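Local coordinates for PUM-HD domain-containing protein (Caenorhabditis elegans, PDB 7CGF), which binds RNA through its Pumilio homology domain and probably recognises the 3' untranslated regions of target messenger RNAs, at residues A36-A41 with V71-E76; H144-C149 with V175-E180; C201-S206 with V234-E239. The protein carries 2 engineered substitutions. All blocks are in the same frame, centred on the assembly; numbering follows the deposited sequence. Where two conformers were deposited one is given.

Interaction 1. Residues A36-A41 with V71-E76; sequences ALLKFA and VSNADE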
ATOM      1  N   ALA A  36      24.807  29.382  -8.969  1.00 25.29           N
ATOM      2  CA  ALA A  36      25.363  28.216  -8.300  1.00 26.02           C
ATOM      3  C   ALA A  36      24.291  27.259  -7.791  1.00 23.37           C
ATOM      4  O   ALA A  36      24.639  26.266  -7.138  1.00 21.84           O
ATOM      5  CB  ALA A  36      26.250  28.634  -7.123  1.00 23.87           C
ATOM      6  N   LEU A  37      23.016  27.535  -8.075  1.00 25.14           N
ATOM      7  CA  LEU A  37      21.930  26.725  -7.521  1.00 24.66           C
ATOM      8  C   LEU A  37      22.079  25.261  -7.912  1.00 23.23           C
ATOM      9  O   LEU A  37      21.951  24.365  -7.067  1.00 20.48           O
ATOM     10  CB  LEU A  37      20.576  27.275  -7.983  1.00 23.06           C
ATOM     11  CG  LEU A  37      19.277  26.580  -7.535  1.00 24.00           C
ATOM     12  CD1 LEU A  37      18.970  25.316  -8.369  1.00 23.01           C
ATOM     13  CD2 LEU A  37      19.253  26.233  -6.047  1.00 22.51           C
ATOM     14  N   LEU A  38      22.324  24.999  -9.198  1.00 23.33           N
ATOM     15  CA  LEU A  38      22.442  23.622  -9.662  1.00 19.64           C
ATOM     16  C   LEU A  38      23.549  22.879  -8.920  1.00 22.24           C
ATOM     17  O   LEU A  38      23.333  21.764  -8.419  1.00 21.64           O
ATOM     18  CB  LEU A  38      22.680  23.606 -11.173  1.00 20.98           C
ATOM     19  CG  LEU A  38      22.951  22.246 -11.824  1.00 27.14           C
ATOM     20  CD1 LEU A  38      21.782  21.286 -11.644  1.00 26.33           C
ATOM     21  CD2 LEU A  38      23.303  22.409 -13.305  1.00 29.87           C
ATOM     22  N   LYS A  39      24.743  23.478  -8.835  1.00 20.70           N
ATOM     23  CA  LYS A  39      25.844  22.826  -8.132  1.00 20.97           C
ATOM     24  C   LYS A  39      25.506  22.608  -6.662  1.00 20.17           C
ATOM     25  O   LYS A  39      25.759  21.526  -6.112  1.00 18.28           O
ATOM     26  CB  LYS A  39      27.133  23.651  -8.283  1.00 22.63           C
ATOM     27  CG  LYS A  39      27.840  23.476  -9.612  1.00 36.28           C
ATOM     28  CD  LYS A  39      29.074  24.381  -9.666  1.00 37.34           C
ATOM     29  CE  LYS A  39      29.560  24.644 -11.091  1.00 50.99           C
ATOM     30  NZ  LYS A  39      30.107  23.415 -11.734  1.00 52.35           N
ATOM     31  N   PHE A  40      24.905  23.612  -6.012  1.00 20.60           N
ATOM     32  CA  PHE A  40      24.538  23.467  -4.610  1.00 18.83           C
ATOM     33  C   PHE A  40      23.541  22.325  -4.419  1.00 16.92           C
ATOM     34  O   PHE A  40      23.706  21.492  -3.521  1.00 18.48           O
ATOM     35  CB  PHE A  40      23.948  24.774  -4.079  1.00 18.83           C
ATOM     36  CG  PHE A  40      24.940  25.635  -3.334  1.00 20.56           C
ATOM     37  CD1 PHE A  40      25.797  26.481  -4.009  1.00 28.11           C
ATOM     38  CD2 PHE A  40      24.987  25.600  -1.951  1.00 24.41           C
ATOM     39  CE1 PHE A  40      26.701  27.278  -3.311  1.00 27.91           C
ATOM     40  CE2 PHE A  40      25.889  26.394  -1.246  1.00 34.39           C
ATOM     41  CZ  PHE A  40      26.749  27.225  -1.932  1.00 27.83           C
ATOM     42  N   ALA A  41      22.513  22.270  -5.268  1.00 16.76           N
ATOM     43  CA  ALA A  41      21.410  21.335  -5.044  1.00 18.61           C
ATOM     44  C   ALA A  41      21.833  19.891  -5.278  1.00 17.53           C
ATOM     45  O   ALA A  41      21.250  18.976  -4.673  1.00 15.72           O
ATOM     46  CB  ALA A  41      20.216  21.688  -5.931  1.00 14.65           C
ATOM     47  N   VAL A  71      13.461  25.920 -11.545  1.00 21.92           N
ATOM     48  CA  VAL A  71      12.678  25.677 -12.755  1.00 19.83           C
ATOM     49  C   VAL A  71      13.587  25.415 -13.950  1.00 23.62           C
ATOM     50  O   VAL A  71      13.380  24.465 -14.715  1.00 24.75           O
ATOM     51  CB  VAL A  71      11.736  26.861 -13.034  1.00 23.44           C
ATOM     52  CG1 VAL A  71      11.147  26.737 -14.443  1.00 25.31           C
ATOM     53  CG2 VAL A  71      10.634  26.891 -12.008  1.00 21.33           C
ATOM     54  N   SER A  72      14.591  26.277 -14.155  1.00 22.65           N
ATOM     55  CA  SER A  72      15.424  26.135 -15.337  1.00 24.79           C
ATOM     56  C   SER A  72      16.232  24.846 -15.313  1.00 25.66           C
ATOM     57  O   SER A  72      16.560  24.320 -16.379  1.00 30.49           O
ATOM     58  CB  SER A  72      16.344  27.354 -15.492  1.00 27.25           C
ATOM     59  OG  SER A  72      17.489  27.236 -14.678  1.00 37.55           O
ATOM     60  N   ASN A  73      16.495  24.289 -14.127  1.00 20.85           N
ATOM     61  CA  ASN A  73      17.273  23.065 -14.003  1.00 21.04           C
ATOM     62  C   ASN A  73      16.433  21.886 -13.525  1.00 19.22           C
ATOM     63  O   ASN A  73      16.996  20.895 -13.044  1.00 20.47           O
ATOM     64  CB  ASN A  73      18.448  23.284 -13.048  1.00 21.87           C
ATOM     65  CG  ASN A  73      19.471  24.280 -13.602  1.00 24.27           C
ATOM     66  OD1 ASN A  73      20.300  23.932 -14.454  1.00 26.40           O
ATOM     67  ND2 ASN A  73      19.408  25.524 -13.125  1.00 25.29           N
ATOM     68  N   ALA A  74      15.103  21.976 -13.639  1.00 18.78           N
ATOM     69  CA  ALA A  74      14.240  20.967 -13.015  1.00 18.32           C
ATOM     70  C   ALA A  74      14.559  19.557 -13.503  1.00 21.18           C
ATOM     71  O   ALA A  74      14.596  18.614 -12.701  1.00 19.24           O
ATOM     72  CB  ALA A  74      12.771  21.287 -13.272  1.00 21.57           C
ATOM     73  N   ASP A  75      14.773  19.382 -14.812  1.00 21.11           N
ATOM     74  CA  ASP A  75      15.011  18.032 -15.312  1.00 22.82           C
ATOM     75  C   ASP A  75      16.280  17.434 -14.729  1.00 24.86           C
ATOM     76  O   ASP A  75      16.332  16.224 -14.495  1.00 27.77           O
ATOM     77  CB  ASP A  75      15.075  17.994 -16.844  1.00 24.23           C
ATOM     78  CG  ASP A  75      15.447  16.607 -17.372  1.00 32.26           C
ATOM     79  OD1 ASP A  75      14.667  15.653 -17.175  1.00 29.83           O
ATOM     80  OD2 ASP A  75      16.533  16.457 -17.970  1.00 33.38           O
ATOM     81  N   GLU A  76      17.304  18.250 -14.465  1.00 18.82           N
ATOM     82  CA  GLU A  76      18.515  17.709 -13.872  1.00 18.99           C
ATOM     83  C   GLU A  76      18.382  17.452 -12.372  1.00 21.54           C
ATOM     84  O   GLU A  76      19.107  16.607 -11.831  1.00 20.86           O
ATOM     85  CB  GLU A  76      19.689  18.650 -14.136  1.00 21.32           C
ATOM     86  CG  GLU A  76      21.025  17.959 -14.028  1.00 31.16           C
ATOM     87  CD  GLU A  76      22.160  18.846 -14.478  1.00 39.43           C
ATOM     88  OE1 GLU A  76      21.911  19.744 -15.316  1.00 39.25           O
ATOM     89  OE2 GLU A  76      23.293  18.646 -13.989  1.00 38.70           O
TER

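Interaction 2. Residues H144-C149 with V175-E180; sequences HVIHRC and VDTLLE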
ATOM      1  N   HIS A 144      -0.463   7.824 -20.002  1.00 24.17           N
ATOM      2  CA  HIS A 144       0.261   7.264 -21.136  1.00 27.25           C
ATOM      3  C   HIS A 144       1.079   6.034 -20.781  1.00 25.18           C
ATOM      4  O   HIS A 144       1.477   5.297 -21.692  1.00 25.54           O
ATOM      5  CB  HIS A 144       1.180   8.326 -21.743  1.00 30.59           C
ATOM      6  CG  HIS A 144       0.452   9.544 -22.191  1.00 31.68           C
ATOM      7  ND1 HIS A 144       0.837  10.820 -21.840  1.00 34.16           N
ATOM      8  CD2 HIS A 144      -0.664   9.680 -22.945  1.00 35.66           C
ATOM      9  CE1 HIS A 144      -0.000  11.691 -22.372  1.00 32.55           C
ATOM     10  NE2 HIS A 144      -0.925  11.025 -23.039  1.00 42.47           N
ATOM     11  N   VAL A 145       1.358   5.806 -19.495  1.00 18.28           N
ATOM     12  CA  VAL A 145       2.224   4.710 -19.077  1.00 20.65           C
ATOM     13  C   VAL A 145       1.617   3.914 -17.925  1.00 19.52           C
ATOM     14  O   VAL A 145       2.342   3.216 -17.215  1.00 21.17           O
ATOM     15  CB  VAL A 145       3.626   5.232 -18.684  1.00 20.54           C
ATOM     16  CG1 VAL A 145       4.380   5.750 -19.909  1.00 23.16           C
ATOM     17  CG2 VAL A 145       3.509   6.364 -17.650  1.00 19.05           C
ATOM     18  N   ILE A 146       0.286   3.937 -17.776  1.00 20.06           N
ATOM     19  CA  ILE A 146      -0.324   3.478 -16.522  1.00 16.66           C
ATOM     20  C   ILE A 146      -0.143   1.967 -16.282  1.00 17.00           C
ATOM     21  O   ILE A 146       0.120   1.557 -15.145  1.00 18.35           O
ATOM     22  CB  ILE A 146      -1.801   3.923 -16.459  1.00 18.61           C
ATOM     23  CG1 ILE A 146      -2.472   3.478 -15.154  1.00 16.50           C
ATOM     24  CG2 ILE A 146      -2.579   3.442 -17.683  1.00 22.70           C
ATOM     25  CD1 ILE A 146      -1.799   3.972 -13.865  1.00 20.75           C
ATOM     26  N   HIS A 147      -0.264   1.107 -17.312  1.00 19.73           N
ATOM     27  CA  HIS A 147      -0.127  -0.330 -17.035  1.00 23.31           C
ATOM     28  C   HIS A 147       1.269  -0.665 -16.520  1.00 21.58           C
ATOM     29  O   HIS A 147       1.420  -1.362 -15.510  1.00 24.37           O
ATOM     30  CB  HIS A 147      -0.455  -1.189 -18.264  1.00 25.02           C
ATOM     31  CG  HIS A 147      -0.384  -2.676 -17.999  1.00 26.34           C
ATOM     32  ND1 HIS A 147      -1.488  -3.503 -18.070  1.00 30.03           N
ATOM     33  CD2 HIS A 147       0.659  -3.477 -17.663  1.00 28.46           C
ATOM     34  CE1 HIS A 147      -1.127  -4.746 -17.790  1.00 26.36           C
ATOM     35  NE2 HIS A 147       0.170  -4.757 -17.537  1.00 30.33           N
ATOM     36  N   ARG A 148       2.313  -0.154 -17.191  1.00 19.26           N
ATOM     37  CA  ARG A 148       3.666  -0.446 -16.738  1.00 20.76           C
ATOM     38  C   ARG A 148       3.944   0.231 -15.407  1.00 17.19           C
ATOM     39  O   ARG A 148       4.642  -0.325 -14.548  1.00 19.23           O
ATOM     40  CB  ARG A 148       4.668  -0.007 -17.813  1.00 22.29           C
ATOM     41  CG  ARG A 148       6.110  -0.422 -17.540  1.00 29.64           C
ATOM     42  CD  ARG A 148       7.024  -0.157 -18.741  1.00 32.03           C
ATOM     43  NE  ARG A 148       6.795   1.160 -19.337  1.00 32.41           N
ATOM     44  CZ  ARG A 148       7.582   2.218 -19.154  1.00 29.04           C
ATOM     45  NH1 ARG A 148       8.666   2.122 -18.403  1.00 29.62           N
ATOM     46  NH2 ARG A 148       7.289   3.372 -19.733  1.00 29.59           N
ATOM     47  N   CYS A 149       3.362   1.412 -15.210  1.00 19.41           N
ATOM     48  CA  CYS A 149       3.543   2.139 -13.958  1.00 20.56           C
ATOM     49  C   CYS A 149       3.057   1.315 -12.767  1.00 20.68           C
ATOM     50  O   CYS A 149       3.701   1.280 -11.714  1.00 21.70           O
ATOM     51  CB  CYS A 149       2.785   3.462 -14.058  1.00 26.47           C
ATOM     52  SG  CYS A 149       3.515   4.837 -13.199  1.00 27.26           S
ATOM     53  N   VAL A 175      -8.757   2.443 -12.747  1.00 15.61           N
ATOM     54  CA  VAL A 175      -9.684   1.323 -12.607  1.00 15.47           C
ATOM     55  C   VAL A 175      -9.874   0.627 -13.953  1.00 15.53           C
ATOM     56  O   VAL A 175      -9.835  -0.604 -14.034  1.00 17.42           O
ATOM     57  CB  VAL A 175     -11.018   1.824 -12.019  1.00 16.70           C
ATOM     58  CG1 VAL A 175     -12.041   0.701 -11.965  1.00 20.67           C
ATOM     59  CG2 VAL A 175     -10.799   2.396 -10.604  1.00 19.76           C
ATOM     60  N   ASP A 176     -10.054   1.401 -15.030  1.00 16.31           N
ATOM     61  CA  ASP A 176     -10.223   0.807 -16.360  1.00 18.02           C
ATOM     62  C   ASP A 176      -8.960   0.103 -16.835  1.00 18.53           C
ATOM     63  O   ASP A 176      -9.032  -0.759 -17.724  1.00 16.59           O
ATOM     64  CB  ASP A 176     -10.625   1.868 -17.397  1.00 18.30           C
ATOM     65  CG  ASP A 176     -12.007   2.478 -17.132  1.00 22.67           C
ATOM     66  OD1 ASP A 176     -12.780   1.907 -16.341  1.00 22.65           O
ATOM     67  OD2 ASP A 176     -12.316   3.533 -17.734  1.00 23.50           O
ATOM     68  N   THR A 177      -7.794   0.482 -16.296  1.00 16.24           N
ATOM     69  CA  THR A 177      -6.580  -0.275 -16.594  1.00 17.63           C
ATOM     70  C   THR A 177      -6.575  -1.611 -15.861  1.00 16.63           C
ATOM     71  O   THR A 177      -6.237  -2.643 -16.452  1.00 15.78           O
ATOM     72  CB  THR A 177      -5.342   0.541 -16.228  1.00 14.23           C
ATOM     73  OG1 THR A 177      -5.369   1.777 -16.921  1.00 18.43           O
ATOM     74  CG2 THR A 177      -4.060  -0.220 -16.647  1.00 19.25           C
ATOM     75  N   LEU A 178      -6.982  -1.626 -14.582  1.00 15.29           N
ATOM     76  CA  LEU A 178      -7.198  -2.895 -13.884  1.00 14.46           C
ATOM     77  C   LEU A 178      -8.155  -3.801 -14.637  1.00 13.32           C
ATOM     78  O   LEU A 178      -8.010  -5.028 -14.593  1.00 16.46           O
ATOM     79  CB  LEU A 178      -7.742  -2.655 -12.473  1.00 15.51           C
ATOM     80  CG  LEU A 178      -6.723  -2.028 -11.510  1.00 18.08           C
ATOM     81  CD1 LEU A 178      -7.368  -1.772 -10.156  1.00 16.98           C
ATOM     82  CD2 LEU A 178      -5.554  -2.979 -11.355  1.00 18.67           C
ATOM     83  N   LEU A 179      -9.137  -3.218 -15.322  1.00 15.04           N
ATOM     84  CA  LEU A 179     -10.141  -3.964 -16.066  1.00 14.54           C
ATOM     85  C   LEU A 179      -9.834  -4.045 -17.564  1.00 14.83           C
ATOM     86  O   LEU A 179     -10.712  -4.431 -18.344  1.00 15.70           O
ATOM     87  CB  LEU A 179     -11.517  -3.323 -15.854  1.00 15.88           C
ATOM     88  CG  LEU A 179     -12.034  -3.365 -14.412  1.00 20.81           C
ATOM     89  CD1 LEU A 179     -13.215  -2.410 -14.239  1.00 22.18           C
ATOM     90  CD2 LEU A 179     -12.402  -4.785 -14.051  1.00 25.83           C
ATOM     91  N   GLU A 180      -8.608  -3.737 -17.989  1.00 13.69           N
ATOM     92  CA  GLU A 180      -8.402  -3.575 -19.426  1.00 13.35           C
ATOM     93  C   GLU A 180      -8.499  -4.904 -20.180  1.00 15.28           C
ATOM     94  O   GLU A 180      -8.956  -4.913 -21.326  1.00 15.63           O
ATOM     95  CB  GLU A 180      -7.068  -2.860 -19.694  1.00 17.38           C
ATOM     96  CG  GLU A 180      -5.840  -3.719 -19.527  1.00 15.63           C
ATOM     97  CD  GLU A 180      -4.535  -2.914 -19.579  1.00 26.63           C
ATOM     98  OE1 GLU A 180      -4.579  -1.708 -19.871  1.00 25.71           O
ATOM     99  OE2 GLU A 180      -3.472  -3.496 -19.325  1.00 27.41           O
TER

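Interaction 3. Residues C201-S206 with V234-E239; sequences CLEHCS and VQHVIE. With nucleotides of chain B.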
ATOM      1  N   CYS A 201      -7.000   0.777  -4.485  1.00 13.66           N
ATOM      2  CA  CYS A 201      -8.286   0.957  -5.155  0.52 15.80           C
ATOM      3  C   CYS A 201      -9.443   0.446  -4.308  1.00 16.61           C
ATOM      4  O   CYS A 201     -10.493   1.102  -4.220  1.00 17.44           O
ATOM      5  CB  CYS A 201      -8.280   0.252  -6.505  0.52 15.22           C
ATOM      6  SG  CYS A 201      -7.309   1.122  -7.709  0.52 16.39           S
ATOM      7  N   LEU A 202      -9.286  -0.727  -3.682  1.00 15.42           N
ATOM      8  CA  LEU A 202     -10.363  -1.264  -2.847  1.00 15.21           C
ATOM      9  C   LEU A 202     -10.638  -0.378  -1.640  1.00 19.23           C
ATOM     10  O   LEU A 202     -11.786  -0.307  -1.174  1.00 20.71           O
ATOM     11  CB  LEU A 202     -10.014  -2.685  -2.396  1.00 12.95           C
ATOM     12  CG  LEU A 202      -9.893  -3.692  -3.532  1.00 16.67           C
ATOM     13  CD1 LEU A 202      -9.320  -5.005  -2.984  1.00 16.43           C
ATOM     14  CD2 LEU A 202     -11.247  -3.914  -4.191  1.00 18.23           C
ATOM     15  N   GLU A 203      -9.613   0.313  -1.139  1.00 18.78           N
ATOM     16  CA  GLU A 203      -9.757   1.206   0.010  1.00 17.51           C
ATOM     17  C   GLU A 203     -10.440   2.519  -0.347  1.00 20.37           C
ATOM     18  O   GLU A 203     -11.222   3.039   0.456  1.00 22.91           O
ATOM     19  CB  GLU A 203      -8.392   1.521   0.613  1.00 19.65           C
ATOM     20  CG  GLU A 203      -7.779   0.385   1.383  1.00 24.03           C
ATOM     21  CD  GLU A 203      -6.298   0.591   1.599  1.00 27.33           C
ATOM     22  OE1 GLU A 203      -5.755   1.594   1.081  1.00 25.37           O
ATOM     23  OE2 GLU A 203      -5.680  -0.255   2.283  1.00 24.74           O
ATOM     24  N   HIS A 204     -10.144   3.095  -1.520  1.00 15.72           N
ATOM     25  CA  HIS A 204     -10.520   4.480  -1.793  1.00 21.24           C
ATOM     26  C   HIS A 204     -11.507   4.682  -2.933  1.00 24.49           C
ATOM     27  O   HIS A 204     -12.125   5.752  -3.008  1.00 22.76           O
ATOM     28  CB  HIS A 204      -9.276   5.320  -2.107  1.00 18.52           C
ATOM     29  CG  HIS A 204      -8.331   5.434  -0.961  1.00 23.56           C
ATOM     30  ND1 HIS A 204      -8.496   6.363   0.044  1.00 29.53           N
ATOM     31  CD2 HIS A 204      -7.208   4.741  -0.655  1.00 22.34           C
ATOM     32  CE1 HIS A 204      -7.515   6.236   0.922  1.00 28.37           C
ATOM     33  NE2 HIS A 204      -6.720   5.261   0.523  1.00 25.03           N
ATOM     34  N   CYS A 205     -11.639   3.733  -3.842  1.00 17.48           N
ATOM     35  CA  CYS A 205     -12.520   3.958  -4.974  1.00 20.52           C
ATOM     36  C   CYS A 205     -13.972   3.749  -4.569  1.00 22.33           C
ATOM     37  O   CYS A 205     -14.272   3.144  -3.540  1.00 23.39           O
ATOM     38  CB  CYS A 205     -12.142   3.038  -6.125  1.00 18.81           C
ATOM     39  SG  CYS A 205     -10.578   3.496  -6.856  1.00 21.85           S
ATOM     40  N   SER A 206     -14.877   4.272  -5.400  1.00 24.82           N
ATOM     41  CA  SER A 206     -16.297   4.183  -5.115  1.00 30.40           C
ATOM     42  C   SER A 206     -16.796   2.758  -5.333  1.00 34.58           C
ATOM     43  O   SER A 206     -16.190   1.987  -6.080  1.00 26.20           O
ATOM     44  CB  SER A 206     -17.068   5.170  -5.991  1.00 35.38           C
ATOM     45  OG  SER A 206     -16.724   5.034  -7.361  1.00 36.91           O
ATOM     46  N   VAL A 234      -7.234 -10.311  -1.328  1.00 14.97           N
ATOM     47  CA  VAL A 234      -8.472 -10.922  -0.859  1.00 13.11           C
ATOM     48  C   VAL A 234      -8.833 -10.415   0.535  1.00 15.25           C
ATOM     49  O   VAL A 234     -10.007 -10.165   0.823  1.00 16.73           O
ATOM     50  CB  VAL A 234      -8.364 -12.454  -0.886  1.00 13.88           C
ATOM     51  CG1 VAL A 234      -9.550 -13.087  -0.132  1.00 17.13           C
ATOM     52  CG2 VAL A 234      -8.319 -12.952  -2.329  1.00 14.10           C
ATOM     53  N   GLN A 235      -7.843 -10.247   1.426  1.00 13.99           N
ATOM     54  CA  GLN A 235      -8.174  -9.696   2.733  1.00 14.56           C
ATOM     55  C   GLN A 235      -8.781  -8.301   2.604  1.00 17.22           C
ATOM     56  O   GLN A 235      -9.710  -7.955   3.342  1.00 17.61           O
ATOM     57  CB  GLN A 235      -6.942  -9.686   3.634  1.00 15.08           C
ATOM     58  CG  GLN A 235      -6.554 -11.104   4.019  1.00 17.93           C
ATOM     59  CD  GLN A 235      -5.396 -11.099   4.969  1.00 20.37           C
ATOM     60  OE1 GLN A 235      -5.515 -10.640   6.110  1.00 19.89           O
ATOM     61  NE2 GLN A 235      -4.248 -11.555   4.488  1.00 17.33           N
ATOM     62  N   HIS A 236      -8.323  -7.521   1.625  1.00 16.28           N
ATOM     63  CA  HIS A 236      -8.898  -6.197   1.401  1.00 15.23           C
ATOM     64  C   HIS A 236     -10.323  -6.271   0.861  1.00 16.90           C
ATOM     65  O   HIS A 236     -11.134  -5.392   1.182  1.00 18.77           O
ATOM     66  CB  HIS A 236      -7.993  -5.388   0.470  1.00 16.49           C
ATOM     67  CG  HIS A 236      -6.917  -4.645   1.198  1.00 17.10           C
ATOM     68  ND1 HIS A 236      -5.915  -5.283   1.898  1.00 23.95           N
ATOM     69  CD2 HIS A 236      -6.716  -3.317   1.384  1.00 22.73           C
ATOM     70  CE1 HIS A 236      -5.130  -4.380   2.462  1.00 22.68           C
ATOM     71  NE2 HIS A 236      -5.599  -3.180   2.171  1.00 24.57           N
ATOM     72  N   VAL A 237     -10.639  -7.281   0.038  1.00 14.67           N
ATOM     73  CA  VAL A 237     -12.024  -7.507  -0.401  1.00 13.91           C
ATOM     74  C   VAL A 237     -12.924  -7.800   0.793  1.00 18.65           C
ATOM     75  O   VAL A 237     -14.017  -7.238   0.918  1.00 20.36           O
ATOM     76  CB  VAL A 237     -12.099  -8.643  -1.432  1.00 16.52           C
ATOM     77  CG1 VAL A 237     -13.590  -8.899  -1.826  1.00 16.39           C
ATOM     78  CG2 VAL A 237     -11.280  -8.289  -2.656  1.00 15.87           C
ATOM     79  N   ILE A 238     -12.486  -8.701   1.684  1.00 16.44           N
ATOM     80  CA  ILE A 238     -13.266  -8.990   2.886  1.00 21.69           C
ATOM     81  C   ILE A 238     -13.577  -7.713   3.656  1.00 23.40           C
ATOM     82  O   ILE A 238     -14.721  -7.479   4.075  1.00 25.94           O
ATOM     83  CB  ILE A 238     -12.523 -10.017   3.760  1.00 17.18           C
ATOM     84  CG1 ILE A 238     -12.515 -11.372   3.046  1.00 16.30           C
ATOM     85  CG2 ILE A 238     -13.191 -10.123   5.149  1.00 17.34           C
ATOM     86  CD1 ILE A 238     -11.447 -12.371   3.562  1.00 17.43           C
ATOM     87  N   GLU A 239     -12.587  -6.847   3.820  1.00 19.00           N
ATOM     88  CA  GLU A 239     -12.814  -5.654   4.627  1.00 23.32           C
ATOM     89  C   GLU A 239     -13.639  -4.610   3.886  1.00 26.65           C
ATOM     90  O   GLU A 239     -14.552  -4.015   4.469  1.00 28.75           O
ATOM     91  CB  GLU A 239     -11.487  -5.058   5.072  1.00 25.98           C
ATOM     92  CG  GLU A 239     -11.684  -3.850   5.966  1.00 33.87           C
ATOM     93  CD  GLU A 239     -10.443  -3.459   6.712  1.00 38.66           C
ATOM     94  OE1 GLU A 239      -9.426  -4.185   6.625  1.00 39.09           O
ATOM     95  OE2 GLU A 239     -10.490  -2.423   7.405  1.00 42.63           O
TER
ATOM     96  P     U B   3       6.779 -16.735   8.030  1.00 26.45           P
ATOM     97  OP1   U B   3       7.692 -16.798   6.861  1.00 32.18           O
ATOM     98  OP2   U B   3       7.240 -16.189   9.318  1.00 25.80           O
ATOM     99  O5'   U B   3       5.464 -15.896   7.707  1.00 27.11           O
ATOM    100  C5'   U B   3       5.512 -14.492   7.527  1.00 21.77           C
ATOM    101  C4'   U B   3       5.055 -14.160   6.136  1.00 24.13           C
ATOM    102  O4'   U B   3       3.670 -14.543   5.974  1.00 25.05           O
ATOM    103  C3'   U B   3       5.081 -12.695   5.744  1.00 34.03           C
ATOM    104  O3'   U B   3       6.385 -12.299   5.363  1.00 37.77           O
ATOM    105  C2'   U B   3       4.087 -12.643   4.586  1.00 31.75           C
ATOM    106  O2'   U B   3       4.723 -13.042   3.384  1.00 33.40           O
ATOM    107  C1'   U B   3       3.081 -13.736   4.970  1.00 28.11           C
ATOM    108  N1    U B   3       1.772 -13.211   5.424  1.00 23.97           N
ATOM    109  C2    U B   3       0.848 -13.113   4.394  1.00 19.31           C
ATOM    110  O2    U B   3       1.142 -13.432   3.255  1.00 17.86           O
ATOM    111  N3    U B   3      -0.388 -12.645   4.757  1.00 19.25           N
ATOM    112  C4    U B   3      -0.775 -12.252   6.015  1.00 19.98           C
ATOM    113  O4    U B   3      -1.917 -11.842   6.211  1.00 19.69           O
ATOM    114  C5    U B   3       0.238 -12.380   7.031  1.00 23.65           C
ATOM    115  C6    U B   3       1.456 -12.837   6.703  1.00 23.26           C
TER

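Interaction 1. Residues A36-A41 with V71-E76
Leu38 projects from helix 37-41 toward the bend between helix 67-72 and helix 74-78, where Asn73 and Glu76 meet it. Its CG stands anti to the backbone N (chi1 175°), which carries both methyl groups across to the second segment. The packed part lies against Asn73 and Leu77. CD2 of Leu38 lies 3.6 Å from OD1 of Asn73. CB of Leu38 is 4.1 Å from CG of Asn73. The two side chains cross at about a right angle. Leu77 of helix 74-78 also touches Leu38, and Leu37 packs on Leu77, Ile50 and Ile66.

The contact joins two consecutive predicted Pumilio repeats, 32-68 and 69-104, which stack side by side in the curved superhelix of the PUF fold. The chain bends at Asn73: helix 67-72 has ended, and Asn73 sits at the N-cap of helix 74-78 without capping it through its side chain. Its amide ND2 turns back to bond Glu69 O.

Glu76 forms the exposed side. It touches the leucine methyls as closely but buries less. OE1 of Glu76 is 3.6 Å from CD2 of Leu38, and CD of Glu76 is 3.8 Å from CD1 of Leu38. These are van der Waals contacts. The charge is met elsewhere, by a salt bridge from OE2 to Lys42. Replacing Leu38 with an alanine would probably open a gap between helix 37-41 and the pair Asn73 and Glu76, and leave the glutamate chain without its apolar support.

Interaction 2. Residues H144-C149 with V175-E180
Neighbouring Pumilio repeats meet in this contact of the PUF superhelix, where Ile146 and His147 of helix 146-150 face Thr177 near the end of helix 172-178 and Glu180 just beyond it. The predicted boundary between the repeats falls just before Thr177. On the buried side, CG2 of Ile146 comes to 3.3 Å from OG1 of Thr177. That hydroxyl is also bonded to Phe173 O, so its polar need is met within its own helix. The Thr177 methyl, CG2, rests 4.0 Å from CA of His147.

The more exposed part is polar. His147 has its CG anti to the backbone N (chi1 -177°), which swings the ring out toward Glu180. Glu180 spans the gap with an extended chain, and its carboxylate is nearly coplanar with the ring, the planes 6° apart. The other ring nitrogen, NE2, is hydrogen-bonded to Glu187 OE1. ND1 of His147 donates to OE2 of Glu180 at the ring edge, at a modelled length of 2.3 Å, too short for its exact value to be trusted.

Interaction 3. Residues C201-S206 with V234-E239
Leu202 and Glu203, near the end of helix 194-204, meet His236 and Val237 of helix 230-240. The two helices belong to adjacent predicted Pumilio repeats, 177-215 and 216-251, in the PUF superhelix, and helix 230-240 also reads the RNA.

Leu202 comes first. Its CD1 sits in the angle between two residues of the second helix, 3.7 Å from CB of His236 and 3.8 Å from CG2 of Val237. Ile214 of helix 207-219 touches both Leu202 and Val237, so this apolar patch is shared by three helices.

Glu203 follows and carries the polar part. Its chain is extended, with CG anti to the carbonyl carbon (chi1 -74°), and its end leans toward the histidine. NE2 of His236 donates to OE2 of Glu203 at 2.9 Å. The acceptor lies in the ring plane, but the bond is bent, with an N-H...O angle of 136°. It meets the carboxylate on its anti side, 34° out of plane. OE1 of Glu203 forms a salt bridge with Arg200, so both carboxylate oxygens are engaged. His236 is held from its other nitrogen as well, ND1 bonding Tyr232 O. With both nitrogens bonded to oxygen acceptors, the ring is likely to carry a positive charge.

The chain then leaves the helix at Cys205, and Ser206 takes the N-cap position of helix 207-219. Across the contact, Gln235 precedes His236 and extends to the RNA. Its NE2 donates an almost straight hydrogen bond of 2.9 Å to O4 of U3 of chain B.

How the interactions relate
The contacts follow one another along the chain. All lie in one PUM-HD and join consecutive predicted repeats, the touching residues of 175-180 falling in the later one. Interactions 1 and 2 have centres about 33 Å apart and do not touch. Interactions 1 and 3 have centres about 41 Å apart. Interactions 2 and 3 are neighbours, their centres about 18 Å apart. They meet where CG2 of Val175 packs 3.9 Å from SG of Cys205. A residue of interaction 3, Gln235, bonds an RNA base, beside the residues that make the contact. The nearest atom of interaction 1 is about 7 Å from the bound RNA. The nearest of interaction 2 is about 10 Å from the RNA.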